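Local atomic coordinates of isoprenyl transferase (Campylobacter jejuni, PDB entry 3UGS), a protein that probably catalyses the condensation of isopentenyl diphosphate with allylic diphosphates, building long polyprenyl diphosphate chains. Residues H9-M14 against N183-Q188; L167-M172 against W187-A192. One frame throughout, in Å; residues are numbered along the deposited sequence.

Contact 1. Residues H9-M14 against N183-Q188; sequences HLAVVM and NFLLWQ. With FFT ((2Z,6Z)-3,7,11-trimethyldodeca-2,6,10-trien-1-yl dihydrogen phosphate), chain C.
Ala11 and Val13, on the strand 9-14, face the loop 183-188 across a gap filled by side chains: Ala11 CA lies 8.6 Å from Leu185 CA, and Val13 CA 8.2 Å from Phe184 CA. Both strand residues direct their CB atoms at the loop, and Phe184 and Leu185 answer from the other side. Phe184 has the largest share of the contact. With CG anti to its backbone N (chi1 -166°), its ring is carried down onto the strand, where it meets three successive residues obliquely. CE2 approaches Ala11 CB at 3.9 Å and also meets Val12 O at 3.8 Å, while CD2 stands 4.2 Å from Val13 CB. Leu185 supports this ring from one face, its CD1 sitting 3.6 Å above the Phe184 plane and displaced toward the rim. The same methyl reaches Ala11 CB at 3.9 Å, so that the methyl of Ala11 nestles against ring and leucine together. The Phe184 ring also stacks on Phe57, a residue of the ligand pocket.

Val13 serves two neighbours. Its CB leans on Phe184, whereas CG2, which extends anti to the backbone N, touches C14 of the bound (2Z,6Z)-farnesyl monophosphate at 3.7 Å, next to the phosphate ester. Ser182, Arg174, Arg180 and Gly16 hydrogen-bond to this ligand. Strand and loop thus meet through buried, largely apolar packing, while the ligand's polar bonds come from other residues; Phe184 backs the valine that lines the start of the prenyl chain, which is consistent with a second-shell role in shaping the pocket.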
loop_
_atom_site.group_PDB
_atom_site.type_symbol
_atom_site.label_atom_id
_atom_site.label_comp_id
_atom_site.label_asym_id
_atom_site.label_seq_id
_atom_site.Cartn_x
_atom_site.Cartn_y
_atom_site.Cartn_z
ATOM N N HIS A 9 -4.369 -14.792 -5.199
ATOM C CA HIS A 9 -4.589 -14.150 -3.893
ATOM C C HIS A 9 -5.410 -12.926 -4.052
ATOM O O HIS A 9 -4.982 -11.927 -4.573
ATOM C CB HIS A 9 -3.278 -13.822 -3.211
ATOM C CG HIS A 9 -3.413 -13.354 -1.801
ATOM N ND1 HIS A 9 -2.339 -12.965 -1.065
ATOM C CD2 HIS A 9 -4.509 -13.198 -0.993
ATOM C CE1 HIS A 9 -2.737 -12.600 0.170
ATOM N NE2 HIS A 9 -4.068 -12.733 0.220
ATOM N N LEU A 10 -6.628 -13.058 -3.583
ATOM C CA LEU A 10 -7.601 -11.987 -3.570
ATOM C C LEU A 10 -7.754 -11.460 -2.157
ATOM O O LEU A 10 -8.008 -12.232 -1.219
ATOM C CB LEU A 10 -8.934 -12.485 -4.089
ATOM C CG LEU A 10 -10.109 -11.493 -4.046
ATOM C CD1 LEU A 10 -9.884 -10.238 -4.879
ATOM C CD2 LEU A 10 -11.382 -12.212 -4.493
ATOM N N ALA A 11 -7.589 -10.154 -2.016
ATOM C CA ALA A 11 -7.801 -9.480 -0.722
ATOM C C ALA A 11 -9.001 -8.538 -0.794
ATOM O O ALA A 11 -9.225 -7.823 -1.794
ATOM C CB ALA A 11 -6.565 -8.729 -0.258
ATOM N N VAL A 12 -9.746 -8.531 0.308
ATOM C CA VAL A 12 -10.976 -7.782 0.398
ATOM C C VAL A 12 -11.108 -7.023 1.694
ATOM O O VAL A 12 -10.922 -7.567 2.798
ATOM C CB VAL A 12 -12.198 -8.706 0.243
ATOM C CG1 VAL A 12 -13.486 -7.923 0.443
ATOM C CG2 VAL A 12 -12.184 -9.385 -1.118
ATOM N N VAL A 13 -11.447 -5.761 1.541
ATOM C CA VAL A 13 -11.793 -4.916 2.655
ATOM C C VAL A 13 -13.036 -4.117 2.333
ATOM O O VAL A 13 -13.208 -3.579 1.246
ATOM C CB VAL A 13 -10.680 -3.953 3.097
ATOM C CG1 VAL A 13 -10.264 -3.048 1.951
ATOM C CG2 VAL A 13 -11.175 -3.118 4.307
ATOM N N MET A 14 -13.909 -4.042 3.316
ATOM C CA MET A 14 -15.169 -3.274 3.164
ATOM C C MET A 14 -15.123 -2.029 4.025
ATOM O O MET A 14 -14.417 -1.970 5.003
ATOM C CB MET A 14 -16.371 -4.130 3.527
ATOM C CG MET A 14 -16.307 -5.505 2.873
ATOM S SD MET A 14 -17.012 -6.789 3.919
ATOM C CE MET A 14 -16.662 -8.254 2.941
ATOM N N ASN A 183 -3.920 0.232 6.414
ATOM C CA ASN A 183 -2.961 -0.685 7.105
ATOM C C ASN A 183 -3.201 -2.166 6.807
ATOM O O ASN A 183 -2.947 -3.049 7.628
ATOM C CB ASN A 183 -2.995 -0.464 8.619
ATOM C CG ASN A 183 -1.650 -0.725 9.295
ATOM O OD1 ASN A 183 -0.641 -0.922 8.629
ATOM N ND2 ASN A 183 -1.637 -0.735 10.623
ATOM N N PHE A 184 -3.723 -2.397 5.606
ATOM C CA PHE A 184 -4.076 -3.745 5.156
ATOM C C PHE A 184 -3.071 -4.296 4.158
ATOM O O PHE A 184 -3.019 -3.884 3.001
ATOM C CB PHE A 184 -5.511 -3.804 4.592
ATOM C CG PHE A 184 -6.047 -5.207 4.413
ATOM C CD1 PHE A 184 -5.863 -6.182 5.375
ATOM C CD2 PHE A 184 -6.755 -5.543 3.274
ATOM C CE1 PHE A 184 -6.359 -7.465 5.190
ATOM C CE2 PHE A 184 -7.241 -6.818 3.079
ATOM C CZ PHE A 184 -7.048 -7.780 4.045
ATOM N N LEU A 185 -2.273 -5.250 4.634
ATOM C CA LEU A 185 -1.345 -6.000 3.745
ATOM C C LEU A 185 -0.475 -5.112 2.820
ATOM O O LEU A 185 -0.259 -5.357 1.623
ATOM C CB LEU A 185 -2.146 -6.920 2.851
ATOM C CG LEU A 185 -3.019 -7.965 3.576
ATOM C CD1 LEU A 185 -3.881 -8.703 2.554
ATOM C CD2 LEU A 185 -2.149 -8.911 4.420
ATOM N N LEU A 186 0.051 -4.065 3.400
ATOM C CA LEU A 186 0.853 -3.091 2.609
ATOM C C LEU A 186 2.030 -3.730 1.853
ATOM O O LEU A 186 2.300 -3.471 0.676
ATOM C CB LEU A 186 1.323 -1.954 3.493
ATOM C CG LEU A 186 0.152 -1.114 4.074
ATOM C CD1 LEU A 186 0.638 -0.106 5.149
ATOM C CD2 LEU A 186 -0.633 -0.407 2.965
ATOM N N TRP A 187 2.770 -4.543 2.563
ATOM C CA TRP A 187 3.967 -5.166 1.971
ATOM C C TRP A 187 3.609 -6.036 0.770
ATOM O O TRP A 187 4.173 -5.951 -0.327
ATOM C CB TRP A 187 4.719 -5.978 3.003
ATOM C CG TRP A 187 5.969 -6.631 2.481
ATOM C CD1 TRP A 187 6.077 -7.764 1.717
ATOM C CD2 TRP A 187 7.335 -6.188 2.708
ATOM N NE1 TRP A 187 7.387 -8.034 1.465
ATOM C CE2 TRP A 187 8.178 -7.138 2.054
ATOM C CE3 TRP A 187 7.914 -5.140 3.417
ATOM C CZ2 TRP A 187 9.525 -7.034 2.087
ATOM C CZ3 TRP A 187 9.255 -5.019 3.421
ATOM C CH2 TRP A 187 10.063 -5.961 2.781
ATOM N N GLN A 188 2.628 -6.870 1.012
ATOM C CA GLN A 188 2.089 -7.817 0.019
ATOM C C GLN A 188 1.489 -7.112 -1.229
ATOM O O GLN A 188 1.464 -7.634 -2.352
ATOM C CB GLN A 188 1.071 -8.726 0.654
ATOM C CG GLN A 188 1.613 -9.653 1.735
ATOM C CD GLN A 188 1.484 -9.019 3.134
ATOM O OE1 GLN A 188 1.282 -7.811 3.249
ATOM N NE2 GLN A 188 1.575 -9.847 4.196
HETATM O O3 FFT C . -10.723 2.273 5.551
HETATM P P FFT C . -11.874 2.023 6.489
HETATM O O1 FFT C . -13.096 1.505 5.795
HETATM O O2 FFT C . -12.058 3.191 7.441
HETATM O O FFT C . -11.474 0.793 7.467
HETATM C C14 FFT C . -11.400 -0.559 6.967
HETATM C C13 FFT C . -10.807 -1.490 8.001
HETATM C C11 FFT C . -11.437 -2.576 8.438
HETATM C C12 FFT C . -10.810 -3.447 9.459
HETATM C C10 FFT C . -12.751 -3.018 7.854
HETATM C C9 FFT C . -13.812 -3.187 8.903
HETATM C C8 FFT C . -15.169 -3.318 8.237
HETATM C C6 FFT C . -15.885 -4.457 8.305
HETATM C C7 FFT C . -17.248 -4.577 7.665
HETATM C C5 FFT C . -15.317 -5.638 9.041
HETATM C C4 FFT C . -16.499 -6.394 9.603
HETATM C C3 FFT C . -16.087 -7.395 10.657
HETATM C C1 FFT C . -16.947 -8.386 10.993
HETATM C C2 FFT C . -18.306 -8.492 10.320
HETATM C C FFT C . -16.525 -9.389 12.047
#

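Contact 2. Residues L167-M172 against W187-A192; sequences LDVDLM and WQCSYA
Val169 and Gln188 bring the approach to strand 171-175 up against two overlapping type I beta turns, Trp187 to Ser190 and Cys189 to Ala192, which lead into strand 193-197, at the edge of the parallel sheet of the cis-prenyltransferase fold. Val169 points into this bend, and each atom of its side chain finds a partner. CB, at the branch, lies equally near Cys189 SG and Ala192 CB, 3.8 Å from each. CG1, anti to the backbone N (chi1 166°), continues to Ala192 CB at 3.5 Å. CG2, set beside the backbone N, turns the other way, packing on Cys189 SG at 3.9 Å and on Gln188 CB at 4.0 Å. The valine thus spans both turns from a single position.

The Gln188 side chain passes aslant that of Val169, its CG 3.5 Å from Leu167 O. It then bends away, and NE2 is held by Leu165 O and Glu139 OE1. Met172 closes the far end with its CE near Cys189 SG, although that approach is too short to be relied on. Charged groups at the margin are engaged elsewhere: Asp168 OD1 forms a salt bridge with Arg137 of the second subunit, while Asp170 accepts a hydrogen bond from Lys8 N through OD2 and forms a salt bridge with Arg221 through OD1. One backbone bond joins the segments: Val169 N donates to Gln188 O at 3.2 Å, with the donor lying 53° out of the carbonyl plane.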
loop_
_atom_site.group_PDB
_atom_site.type_symbol
_atom_site.label_atom_id
_atom_site.label_comp_id
_atom_site.label_asym_id
_atom_site.label_seq_id
_atom_site.Cartn_x
_atom_site.Cartn_y
_atom_site.Cartn_z
ATOM N N LEU A 167 2.354 -14.410 1.025
ATOM C CA LEU A 167 1.825 -14.393 -0.363
ATOM C C LEU A 167 1.448 -13.002 -0.883
ATOM O O LEU A 167 0.627 -12.281 -0.304
ATOM C CB LEU A 167 0.613 -15.322 -0.500
ATOM C CG LEU A 167 0.191 -15.615 -1.952
ATOM C CD1 LEU A 167 1.238 -16.358 -2.766
ATOM C CD2 LEU A 167 -1.091 -16.407 -1.940
ATOM N N ASP A 168 2.055 -12.644 -1.997
ATOM C CA ASP A 168 1.727 -11.358 -2.684
ATOM C C ASP A 168 0.224 -11.354 -3.028
ATOM O O ASP A 168 -0.394 -12.368 -3.357
ATOM C CB ASP A 168 2.510 -11.098 -3.977
ATOM C CG ASP A 168 4.009 -10.804 -3.765
ATOM O OD1 ASP A 168 4.425 -10.368 -2.669
ATOM O OD2 ASP A 168 4.790 -11.011 -4.741
ATOM N N VAL A 169 -0.352 -10.183 -2.835
ATOM C CA VAL A 169 -1.733 -9.895 -3.230
ATOM C C VAL A 169 -1.711 -9.561 -4.716
ATOM O O VAL A 169 -0.940 -8.741 -5.188
ATOM C CB VAL A 169 -2.353 -8.708 -2.452
ATOM C CG1 VAL A 169 -3.650 -8.230 -3.119
ATOM C CG2 VAL A 169 -2.534 -9.064 -0.971
ATOM N N ASP A 170 -2.535 -10.258 -5.452
ATOM C CA ASP A 170 -2.735 -9.978 -6.905
ATOM C C ASP A 170 -3.772 -8.932 -7.133
ATOM O O ASP A 170 -3.579 -7.982 -7.891
ATOM C CB ASP A 170 -3.118 -11.244 -7.639
ATOM C CG ASP A 170 -2.041 -12.324 -7.478
ATOM O OD1 ASP A 170 -0.849 -12.064 -7.855
ATOM O OD2 ASP A 170 -2.379 -13.416 -6.959
ATOM N N LEU A 171 -4.878 -9.123 -6.428
ATOM C CA LEU A 171 -6.008 -8.157 -6.426
ATOM C C LEU A 171 -6.483 -7.728 -5.042
ATOM O O LEU A 171 -6.879 -8.530 -4.208
ATOM C CB LEU A 171 -7.191 -8.687 -7.217
ATOM C CG LEU A 171 -8.303 -7.655 -7.385
ATOM C CD1 LEU A 171 -7.826 -6.407 -8.108
ATOM C CD2 LEU A 171 -9.504 -8.242 -8.100
ATOM N N MET A 172 -6.431 -6.429 -4.844
ATOM C CA MET A 172 -6.969 -5.766 -3.652
ATOM C C MET A 172 -8.286 -5.071 -4.014
ATOM O O MET A 172 -8.312 -4.042 -4.667
ATOM C CB MET A 172 -5.978 -4.767 -3.057
ATOM C CG MET A 172 -6.501 -3.969 -1.874
ATOM S SD MET A 172 -6.812 -4.957 -0.404
ATOM C CE MET A 172 -5.220 -5.151 0.354
ATOM N N TRP A 187 2.770 -4.543 2.563
ATOM C CA TRP A 187 3.967 -5.166 1.971
ATOM C C TRP A 187 3.609 -6.036 0.770
ATOM O O TRP A 187 4.173 -5.951 -0.327
ATOM C CB TRP A 187 4.719 -5.978 3.003
ATOM C CG TRP A 187 5.969 -6.631 2.481
ATOM C CD1 TRP A 187 6.077 -7.764 1.717
ATOM C CD2 TRP A 187 7.335 -6.188 2.708
ATOM N NE1 TRP A 187 7.387 -8.034 1.465
ATOM C CE2 TRP A 187 8.178 -7.138 2.054
ATOM C CE3 TRP A 187 7.914 -5.140 3.417
ATOM C CZ2 TRP A 187 9.525 -7.034 2.087
ATOM C CZ3 TRP A 187 9.255 -5.019 3.421
ATOM C CH2 TRP A 187 10.063 -5.961 2.781
ATOM N N GLN A 188 2.628 -6.870 1.012
ATOM C CA GLN A 188 2.089 -7.817 0.019
ATOM C C GLN A 188 1.489 -7.112 -1.229
ATOM O O GLN A 188 1.464 -7.634 -2.352
ATOM C CB GLN A 188 1.071 -8.726 0.654
ATOM C CG GLN A 188 1.613 -9.653 1.735
ATOM C CD GLN A 188 1.484 -9.019 3.134
ATOM O OE1 GLN A 188 1.282 -7.811 3.249
ATOM N NE2 GLN A 188 1.575 -9.847 4.196
ATOM N N CYS A 189 1.055 -5.891 -1.009
ATOM C CA CYS A 189 0.342 -5.127 -2.037
ATOM C C CYS A 189 1.241 -4.257 -2.902
ATOM O O CYS A 189 0.768 -3.458 -3.693
ATOM C CB CYS A 189 -0.757 -4.257 -1.393
ATOM S SG CYS A 189 -2.285 -5.190 -0.965
ATOM N N SER A 190 2.546 -4.393 -2.747
ATOM C CA SER A 190 3.470 -3.453 -3.419
ATOM C C SER A 190 3.111 -3.292 -4.884
ATOM O O SER A 190 3.041 -2.167 -5.405
ATOM C CB SER A 190 4.948 -3.844 -3.292
ATOM O OG SER A 190 5.153 -5.158 -3.684
ATOM N N TYR A 191 2.905 -4.452 -5.512
ATOM C CA TYR A 191 2.453 -4.564 -6.929
ATOM C C TYR A 191 1.026 -5.146 -7.167
ATOM O O TYR A 191 0.642 -5.521 -8.267
ATOM C CB TYR A 191 3.470 -5.353 -7.734
ATOM C CG TYR A 191 4.661 -4.500 -8.041
ATOM C CD1 TYR A 191 4.633 -3.580 -9.100
ATOM C CD2 TYR A 191 5.793 -4.554 -7.250
ATOM C CE1 TYR A 191 5.722 -2.753 -9.371
ATOM C CE2 TYR A 191 6.877 -3.724 -7.501
ATOM C CZ TYR A 191 6.830 -2.832 -8.561
ATOM O OH TYR A 191 7.931 -2.034 -8.798
ATOM N N ALA A 192 0.252 -5.200 -6.106
ATOM C CA ALA A 192 -1.138 -5.618 -6.202
ATOM C C ALA A 192 -1.982 -4.626 -7.054
ATOM O O ALA A 192 -1.897 -3.403 -6.952
ATOM C CB ALA A 192 -1.754 -5.788 -4.833
#

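Contacts 1 and 2, whose centres are 7 Å apart, use the same chain that joins strands 171-175 and 193-197, and they share Trp187 and Gln188. Strands 9-14 and 171-175 are sheet neighbours: Ala11 N probably hydrogen-bonds to Leu171 O at 2.8 Å, and His9 N to Asp170 OD2 at 3.0 Å. Met172 also packs against Phe184, so the two apolar patches adjoin, although the exact place of its CE is doubtful. Only contact 1 touches the ligand; the Met172 side chain remains about 10 Å from the bound farnesyl monophosphate (FFT). Contact 2 instead runs toward Glu193, a probable magnesium ligand. Both contacts reach the second subunit, whose Arg137 hydrogen-bonds to the shared Trp187 O through NH2.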